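Local coordinates for NIF3-related protein (Bacillus cereus, PDB 2GX8), which is of unknown function but, as a Nif3-family protein, carries a conserved dimetal site, here occupied by zinc, together with a domain proposed to be regulatory, at residues 154-159 and 267-272; 322-327 and 348-353; 183-188 and 228-233. All blocks are in the same frame, centred on the assembly; numbering follows the deposited sequence.

Interaction 1 (154-159 and 267-272); sequences APTYAE and LGLGKI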
loop_
_atom_site.group_PDB
_atom_site.type_symbol
_atom_site.label_atom_id
_atom_site.label_comp_id
_atom_site.label_asym_id
_atom_site.label_seq_id
_atom_site.Cartn_x
_atom_site.Cartn_y
_atom_site.Cartn_z
ATOM N N ALA C 154 -26.997 -4.311 11.731
ATOM C CA ALA C 154 -25.549 -4.446 11.683
ATOM C C ALA C 154 -24.962 -3.373 12.580
ATOM O O ALA C 154 -25.005 -2.174 12.198
ATOM C CB ALA C 154 -25.025 -4.261 10.254
ATOM N N PRO C 155 -24.449 -3.778 13.753
ATOM C CA PRO C 155 -23.843 -2.906 14.741
ATOM C C PRO C 155 -22.597 -2.230 14.154
ATOM O O PRO C 155 -21.693 -2.950 13.613
ATOM C CB PRO C 155 -23.436 -3.888 15.849
ATOM C CG PRO C 155 -24.348 -5.063 15.655
ATOM C CD PRO C 155 -24.438 -5.186 14.190
ATOM N N THR C 156 -22.542 -0.850 14.368
ATOM C CA THR C 156 -21.381 -0.132 13.844
ATOM C C THR C 156 -20.813 0.752 14.922
ATOM O O THR C 156 -19.656 1.171 14.856
ATOM C CB THR C 156 -21.715 0.772 12.622
ATOM O OG1 THR C 156 -22.652 1.792 13.000
ATOM C CG2 THR C 156 -22.258 -0.043 11.449
ATOM N N TYR C 157 -21.628 1.028 15.932
ATOM C CA TYR C 157 -21.206 1.910 16.998
ATOM C C TYR C 157 -21.799 1.536 18.363
ATOM O O TYR C 157 -22.981 1.227 18.471
ATOM C CB TYR C 157 -21.559 3.362 16.620
ATOM C CG TYR C 157 -21.117 4.389 17.631
ATOM C CD1 TYR C 157 -19.816 4.898 17.613
ATOM C CD2 TYR C 157 -21.995 4.843 18.620
ATOM C CE1 TYR C 157 -19.407 5.834 18.556
ATOM C CE2 TYR C 157 -21.592 5.778 19.569
ATOM C CZ TYR C 157 -20.305 6.270 19.525
ATOM O OH TYR C 157 -19.909 7.190 20.470
ATOM N N ALA C 158 -20.949 1.558 19.386
ATOM C CA ALA C 158 -21.335 1.348 20.792
ATOM C C ALA C 158 -20.468 2.306 21.591
ATOM O O ALA C 158 -19.239 2.176 21.618
ATOM C CB ALA C 158 -21.094 -0.072 21.233
ATOM N N GLU C 159 -21.112 3.281 22.220
ATOM C CA GLU C 159 -20.424 4.314 22.973
ATOM C C GLU C 159 -19.579 3.692 24.093
ATOM O O GLU C 159 -20.026 2.740 24.740
ATOM C CB GLU C 159 -21.485 5.228 23.596
ATOM C CG GLU C 159 -20.968 6.490 24.259
ATOM C CD GLU C 159 -21.139 7.728 23.423
ATOM O OE1 GLU C 159 -22.301 8.108 23.150
ATOM O OE2 GLU C 159 -20.117 8.350 23.083
ATOM N N LEU C 267 -25.595 0.847 18.320
ATOM C CA LEU C 267 -26.161 1.578 17.195
ATOM C C LEU C 267 -25.521 0.998 15.924
ATOM O O LEU C 267 -24.409 0.450 15.969
ATOM C CB LEU C 267 -25.898 3.088 17.313
ATOM C CG LEU C 267 -26.609 3.880 18.436
ATOM C CD1 LEU C 267 -25.937 5.197 18.699
ATOM C CD2 LEU C 267 -28.092 4.089 18.161
ATOM N N GLY C 268 -26.237 1.094 14.805
ATOM C CA GLY C 268 -25.750 0.558 13.553
ATOM C C GLY C 268 -26.652 0.745 12.356
ATOM O O GLY C 268 -27.576 1.533 12.364
ATOM N N LEU C 269 -26.377 -0.007 11.311
ATOM C CA LEU C 269 -27.125 0.126 10.085
ATOM C C LEU C 269 -28.295 -0.828 10.019
ATOM O O LEU C 269 -28.150 -1.980 10.373
ATOM C CB LEU C 269 -26.204 -0.147 8.901
ATOM C CG LEU C 269 -25.107 0.881 8.673
ATOM C CD1 LEU C 269 -24.179 0.337 7.619
ATOM C CD2 LEU C 269 -25.720 2.234 8.273
ATOM N N GLY C 270 -29.439 -0.341 9.550
ATOM C CA GLY C 270 -30.646 -1.156 9.382
ATOM C C GLY C 270 -31.304 -1.678 10.633
ATOM O O GLY C 270 -30.678 -1.711 11.700
ATOM N N LYS C 271 -32.568 -2.103 10.489
ATOM C CA LYS C 271 -33.385 -2.684 11.581
ATOM C C LYS C 271 -33.884 -4.089 11.233
ATOM O O LYS C 271 -34.069 -4.425 10.074
ATOM C CB LYS C 271 -34.609 -1.800 11.901
ATOM C CG LYS C 271 -34.253 -0.424 12.483
ATOM C CD LYS C 271 -33.687 -0.571 13.875
ATOM C CE LYS C 271 -33.125 0.746 14.397
ATOM N NZ LYS C 271 -32.751 0.683 15.848
ATOM N N ILE C 272 -34.063 -4.937 12.234
ATOM C CA ILE C 272 -34.635 -6.239 11.985
ATOM C C ILE C 272 -35.736 -6.394 13.007
ATOM O O ILE C 272 -35.512 -6.123 14.180
ATOM C CB ILE C 272 -33.590 -7.407 11.951
ATOM C CG1 ILE C 272 -34.263 -8.707 11.449
ATOM C CG2 ILE C 272 -32.849 -7.584 13.281
ATOM C CD1 ILE C 272 -33.309 -9.863 11.216
#
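L267 and Y157 meet across an antiparallel strand pair, and the leucine traces the contact from backbone to tip. L267 CB packs 3.6 Å from Y157 O. Chi1 of -68° sets CG beside the leucine's own backbone N, and from there L267 CD1 reaches the tyrosine ring, 4.0 Å from Y157 CD2. The methyl meets the ring at its edge, near the ring plane, and the two side chains run alongside each other in the same direction. Both also pack on L46, and V132 of helix 128-132 touches the leucine as well.

The backbone of L267 is held at both ends. L267 N donates to Y157 O over 2.6 Å, almost in line with the carbonyl. L267 O takes two N-H groups: T156 N, at 2.8 Å, lies in the carbonyl plane on a lone pair, whereas Y157 N approaches from 38° above that plane. T156 and Y157 thus both face L267, which defines a classic beta bulge and moves the register by one residue.

Beyond the bulge P155 lies against G268, and A154 exchanges two backbone hydrogen bonds with L269. G268 CA also makes a C-H...O contact of 3.1 Å with A154 O. The backbones come close here, with P155 CA 4.1 Å from G268 CA. T156 lays OG1 over this glycine, 3.4 Å from G268 CA; the hydroxyl is buried without a polar partner in the model. T156 CG2 meets L269 CG at 4.1 Å, the two side chains crossing at about a right angle. L269 also touches D131, a zinc ligand, so this bulged antiparallel ladder, where both chains turn a corner, runs beside the dimetal site characteristic of the Nif3 family.

Interaction 2 (322-327 and 348-353); sequences NQAKFK and LGLNIV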
loop_
_atom_site.group_PDB
_atom_site.type_symbol
_atom_site.label_atom_id
_atom_site.label_comp_id
_atom_site.label_asym_id
_atom_site.label_seq_id
_atom_site.Cartn_x
_atom_site.Cartn_y
_atom_site.Cartn_z
ATOM N N ASN C 322 -25.313 -11.317 4.916
ATOM C CA ASN C 322 -24.922 -12.382 5.827
ATOM C C ASN C 322 -25.429 -12.120 7.209
ATOM O O ASN C 322 -25.863 -13.042 7.902
ATOM C CB ASN C 322 -23.412 -12.607 5.823
ATOM C CG ASN C 322 -22.965 -13.394 4.613
ATOM O OD1 ASN C 322 -22.610 -12.816 3.594
ATOM N ND2 ASN C 322 -23.084 -14.722 4.683
ATOM N N GLN C 323 -25.400 -10.848 7.580
ATOM C CA GLN C 323 -25.901 -10.396 8.862
ATOM C C GLN C 323 -27.395 -10.633 8.928
ATOM O O GLN C 323 -27.891 -11.263 9.847
ATOM C CB GLN C 323 -25.533 -8.915 9.062
ATOM C CG GLN C 323 -25.736 -8.369 10.473
ATOM C CD GLN C 323 -24.906 -9.050 11.616
ATOM O OE1 GLN C 323 -24.080 -9.951 11.398
ATOM N NE2 GLN C 323 -25.156 -8.608 12.844
ATOM N N ALA C 324 -28.102 -10.168 7.909
ATOM C CA ALA C 324 -29.558 -10.349 7.790
ATOM C C ALA C 324 -29.994 -11.806 7.972
ATOM O O ALA C 324 -30.962 -12.064 8.667
ATOM C CB ALA C 324 -30.058 -9.792 6.472
ATOM N N LYS C 325 -29.261 -12.748 7.380
ATOM C CA LYS C 325 -29.554 -14.175 7.519
ATOM C C LYS C 325 -29.113 -14.732 8.882
ATOM O O LYS C 325 -29.819 -15.535 9.495
ATOM C CB LYS C 325 -28.890 -14.976 6.402
ATOM C CG LYS C 325 -29.350 -16.440 6.344
ATOM C CD LYS C 325 -30.815 -16.503 5.974
ATOM C CE LYS C 325 -31.435 -17.876 6.204
ATOM N NZ LYS C 325 -32.846 -17.790 5.693
ATOM N N PHE C 326 -27.939 -14.318 9.352
ATOM C CA PHE C 326 -27.449 -14.774 10.658
ATOM C C PHE C 326 -28.471 -14.423 11.749
ATOM O O PHE C 326 -28.793 -15.263 12.571
ATOM C CB PHE C 326 -26.065 -14.172 10.962
ATOM C CG PHE C 326 -25.566 -14.463 12.357
ATOM C CD1 PHE C 326 -25.380 -13.419 13.279
ATOM C CD2 PHE C 326 -25.304 -15.778 12.759
ATOM C CE1 PHE C 326 -24.919 -13.668 14.565
ATOM C CE2 PHE C 326 -24.851 -16.051 14.049
ATOM C CZ PHE C 326 -24.657 -14.997 14.960
ATOM N N LYS C 327 -28.966 -13.178 11.730
ATOM C CA LYS C 327 -30.011 -12.703 12.638
ATOM C C LYS C 327 -31.395 -13.344 12.350
ATOM O O LYS C 327 -32.385 -13.033 13.017
ATOM C CB LYS C 327 -30.144 -11.193 12.543
ATOM C CG LYS C 327 -28.912 -10.394 12.916
ATOM C CD LYS C 327 -28.674 -10.422 14.389
ATOM C CE LYS C 327 -27.729 -9.312 14.820
ATOM N NZ LYS C 327 -28.299 -7.918 14.701
ATOM N N LEU C 348 -27.852 -18.343 0.528
ATOM C CA LEU C 348 -27.996 -18.268 1.984
ATOM C C LEU C 348 -29.408 -18.711 2.389
ATOM O O LEU C 348 -29.628 -19.139 3.516
ATOM C CB LEU C 348 -27.769 -16.851 2.498
ATOM C CG LEU C 348 -26.372 -16.233 2.409
ATOM C CD1 LEU C 348 -26.421 -14.780 2.858
ATOM C CD2 LEU C 348 -25.357 -17.025 3.247
ATOM N N GLY C 349 -30.348 -18.625 1.453
ATOM C CA GLY C 349 -31.756 -18.914 1.722
ATOM C C GLY C 349 -32.460 -17.629 2.163
ATOM O O GLY C 349 -33.448 -17.679 2.878
ATOM N N LEU C 350 -31.945 -16.469 1.727
ATOM C CA LEU C 350 -32.510 -15.170 2.080
ATOM C C LEU C 350 -33.311 -14.529 0.942
ATOM O O LEU C 350 -32.795 -14.341 -0.171
ATOM C CB LEU C 350 -31.381 -14.206 2.486
ATOM C CG LEU C 350 -31.767 -12.793 2.907
ATOM C CD1 LEU C 350 -32.453 -12.793 4.261
ATOM C CD2 LEU C 350 -30.512 -11.929 2.959
ATOM N N ASN C 351 -34.560 -14.169 1.216
ATOM C CA ASN C 351 -35.365 -13.490 0.236
ATOM C C ASN C 351 -35.015 -12.015 0.262
ATOM O O ASN C 351 -34.484 -11.522 1.254
ATOM C CB ASN C 351 -36.823 -13.680 0.556
ATOM C CG ASN C 351 -37.242 -15.117 0.459
ATOM O OD1 ASN C 351 -36.607 -15.924 -0.233
ATOM N ND2 ASN C 351 -38.321 -15.444 1.119
ATOM N N ILE C 352 -35.312 -11.319 -0.828
ATOM C CA ILE C 352 -34.980 -9.922 -0.923
ATOM C C ILE C 352 -36.063 -9.190 -1.647
ATOM O O ILE C 352 -36.645 -9.716 -2.576
ATOM C CB ILE C 352 -33.662 -9.708 -1.731
ATOM C CG1 ILE C 352 -32.573 -10.664 -1.224
ATOM C CG2 ILE C 352 -33.231 -8.231 -1.745
ATOM C CD1 ILE C 352 -31.316 -10.022 -0.914
ATOM N N VAL C 353 -36.376 -7.994 -1.174
ATOM C CA VAL C 353 -37.235 -7.100 -1.917
ATOM C C VAL C 353 -36.406 -5.816 -2.055
ATOM O O VAL C 353 -35.940 -5.308 -1.076
ATOM C CB VAL C 353 -38.520 -6.778 -1.204
ATOM C CG1 VAL C 353 -39.278 -5.801 -2.038
ATOM C CG2 VAL C 353 -39.383 -8.096 -0.972
#
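K325, L348 and L350 account for most of the surface buried where helix 321-326 meets the end of another helix and the chain that leaves it. The lysine leaves its helix with CG anti to the backbone N (chi1 -170°), bends at chi2 (66°) and then runs extended over the backbone of L348 and G349. K325 CG lies 4.2 Å from L348 CB as the two side chains slide past each other in opposite directions, and K325 CE passes 3.5 Å from L348 O. At the tip, K325 NZ donates to G349 O over 2.9 Å. The ammonium sits well above the carbonyl plane, 66° out of it, so the bond lies away from the lone-pair directions.

This carbonyl belongs to the C-prime residue of a Schellman motif: G349 has positive phi, and the N atoms of G349 and L350 bond back into the last turn of the helix. The lysine therefore brings its positive charge to the C-terminal end of a helix, where it probably interacts favourably with the helix dipole.

L348 turns its two methyls to N322, whose side chain crosses that of the leucine at about a right angle; N322 ND2 is 3.5 Å from L348 CD2. L350 points inward, placing L350 CD2 4.1 Å from A324 CB. Y332 of strand 331-335 touches both A324 and L350, and A311 of strand 306-313 touches A324. The contact thus joins helix 321-326 to the C-terminal end of helix 339-348 over the sheet, just before the chain enters strand 351-354 beside strand 331-335.

Interaction 3 (183-188 and 228-233); sequences AGAGHI and IETIIP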
loop_
_atom_site.group_PDB
_atom_site.type_symbol
_atom_site.label_atom_id
_atom_site.label_comp_id
_atom_site.label_asym_id
_atom_site.label_seq_id
_atom_site.Cartn_x
_atom_site.Cartn_y
_atom_site.Cartn_z
ATOM N N ALA C 183 -27.799 16.644 34.150
ATOM C CA ALA C 183 -26.862 16.708 33.027
ATOM C C ALA C 183 -26.784 15.410 32.200
ATOM O O ALA C 183 -26.001 15.329 31.247
ATOM C CB ALA C 183 -25.462 17.107 33.524
ATOM N N GLY C 184 -27.562 14.396 32.580
ATOM C CA GLY C 184 -27.619 13.136 31.833
ATOM C C GLY C 184 -26.777 11.962 32.307
ATOM O O GLY C 184 -26.726 10.925 31.640
ATOM N N ALA C 185 -26.111 12.107 33.449
ATOM C CA ALA C 185 -25.311 11.027 33.991
ATOM C C ALA C 185 -26.221 10.052 34.722
ATOM O O ALA C 185 -27.169 10.466 35.384
ATOM C CB ALA C 185 -24.280 11.573 34.922
ATOM N N GLY C 186 -25.930 8.759 34.605
ATOM C CA GLY C 186 -26.730 7.728 35.258
ATOM C C GLY C 186 -28.051 7.426 34.559
ATOM O O GLY C 186 -28.990 6.946 35.188
ATOM N N HIS C 187 -28.120 7.716 33.257
ATOM C CA HIS C 187 -29.314 7.453 32.448
ATOM C C HIS C 187 -29.092 6.217 31.572
ATOM O O HIS C 187 -28.608 6.309 30.443
ATOM C CB HIS C 187 -29.701 8.682 31.613
ATOM C CG HIS C 187 -30.999 8.536 30.868
ATOM N ND1 HIS C 187 -31.061 8.324 29.505
ATOM C CD2 HIS C 187 -32.283 8.569 31.299
ATOM C CE1 HIS C 187 -32.326 8.234 29.130
ATOM N NE2 HIS C 187 -33.088 8.382 30.199
ATOM N N ILE C 188 -29.434 5.060 32.136
ATOM C CA ILE C 188 -29.309 3.761 31.475
ATOM C C ILE C 188 -30.662 3.029 31.517
ATOM O O ILE C 188 -31.233 2.813 32.600
ATOM C CB ILE C 188 -28.199 2.886 32.155
ATOM C CG1 ILE C 188 -26.809 3.530 32.005
ATOM C CG2 ILE C 188 -28.212 1.439 31.624
ATOM C CD1 ILE C 188 -26.368 3.778 30.572
ATOM N N ILE C 228 -19.251 9.641 45.503
ATOM C CA ILE C 228 -20.373 9.494 44.597
ATOM C C ILE C 228 -19.893 8.951 43.270
ATOM O O ILE C 228 -18.986 9.498 42.659
ATOM C CB ILE C 228 -21.082 10.857 44.323
ATOM C CG1 ILE C 228 -21.490 11.548 45.643
ATOM C CG2 ILE C 228 -22.304 10.670 43.380
ATOM C CD1 ILE C 228 -22.013 12.979 45.474
ATOM N N GLU C 229 -20.508 7.873 42.821
ATOM C CA GLU C 229 -20.161 7.331 41.520
ATOM C C GLU C 229 -21.385 7.265 40.630
ATOM O O GLU C 229 -22.520 7.107 41.113
ATOM C CB GLU C 229 -19.475 5.980 41.628
ATOM C CG GLU C 229 -20.316 4.882 42.149
ATOM C CD GLU C 229 -19.605 3.556 42.095
ATOM O OE1 GLU C 229 -18.446 3.473 42.529
ATOM O OE2 GLU C 229 -20.212 2.579 41.624
ATOM N N THR C 230 -21.155 7.418 39.332
ATOM C CA THR C 230 -22.234 7.391 38.359
ATOM C C THR C 230 -21.628 7.052 37.003
ATOM O O THR C 230 -20.454 7.363 36.734
ATOM C CB THR C 230 -23.007 8.727 38.315
ATOM O OG1 THR C 230 -24.298 8.518 37.734
ATOM C CG2 THR C 230 -22.272 9.779 37.544
ATOM N N ILE C 231 -22.414 6.381 36.174
ATOM C CA ILE C 231 -21.972 5.958 34.863
ATOM C C ILE C 231 -22.326 7.013 33.786
ATOM O O ILE C 231 -23.333 7.714 33.883
ATOM C CB ILE C 231 -22.550 4.520 34.550
ATOM C CG1 ILE C 231 -21.901 3.876 33.307
ATOM C CG2 ILE C 231 -24.083 4.533 34.471
ATOM C CD1 ILE C 231 -22.322 2.424 33.066
ATOM N N ILE C 232 -21.464 7.158 32.787
ATOM C CA ILE C 232 -21.713 8.079 31.676
ATOM C C ILE C 232 -21.225 7.548 30.341
ATOM O O ILE C 232 -20.312 6.716 30.304
ATOM C CB ILE C 232 -21.032 9.487 31.829
ATOM C CG1 ILE C 232 -19.512 9.365 31.907
ATOM C CG2 ILE C 232 -21.608 10.276 32.973
ATOM C CD1 ILE C 232 -18.803 10.689 31.740
ATOM N N PRO C 233 -21.875 7.991 29.246
ATOM C CA PRO C 233 -21.355 7.726 27.915
ATOM C C PRO C 233 -20.269 8.766 27.664
ATOM O O PRO C 233 -20.447 9.928 28.035
ATOM C CB PRO C 233 -22.566 7.955 26.990
ATOM C CG PRO C 233 -23.530 8.773 27.755
ATOM C CD PRO C 233 -23.165 8.712 29.222
HETATM O O HOH W 1 -25.671 8.019 31.309
#
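A185 packs against T230 and I232 where a loop, following the Schellman motif at G184 that ends helix 170-182, comes to rest on strand 221-233. A185 CB faces two methyls, 3.6 Å from I232 CG2 and 3.8 Å from T230 CG2. The threonine rotamer, with OG1 anti to the backbone N (chi1 -160°), gives this methyl to the alanine while the hydroxyl bonds to C194 O of the adjacent strand. In I232 chi1 is 61°, which leaves CG2 beside the backbone N and facing A185, while the longer branch leads away from the loop.

The strand's opposite-facing neighbour, I231, uses its short branch too. I231 CG2 meets I188 CG1 at 3.8 Å, the two isoleucines crossing at about a right angle, and I231 also packs on D256 of the second subunit.

Between these apolar patches G186, at positive phi, brings its backbone up to T230 OG1. G186 N donates to I231 O over 2.9 Å, nearly in line with the carbonyl. A water accepts from H187 N and donates to G184 O, both at 3.1 Å, and weakly to I231 O at 3.5 Å.

From the N terminus, strand 150-168 supplies the first half of interaction 1, whose partner at 267-272 arrives only after 107 intervening residues. Interaction 3 opens and closes within that excursion, setting the loop after helix 170-182 on strand 221-233, a sheet neighbour of strand 150-168; E159 and P233 pack together where the two contacts meet. Interaction 2 follows in series, closing a short 20-residue connection that holds strand 331-335 and most of helix 339-348. It touches interaction 1 through Q323 against A154 and P155, and K327 against I272. Interactions 2 and 3 lie about 38 Å apart between centres, with interaction 1 linking them along one sheet.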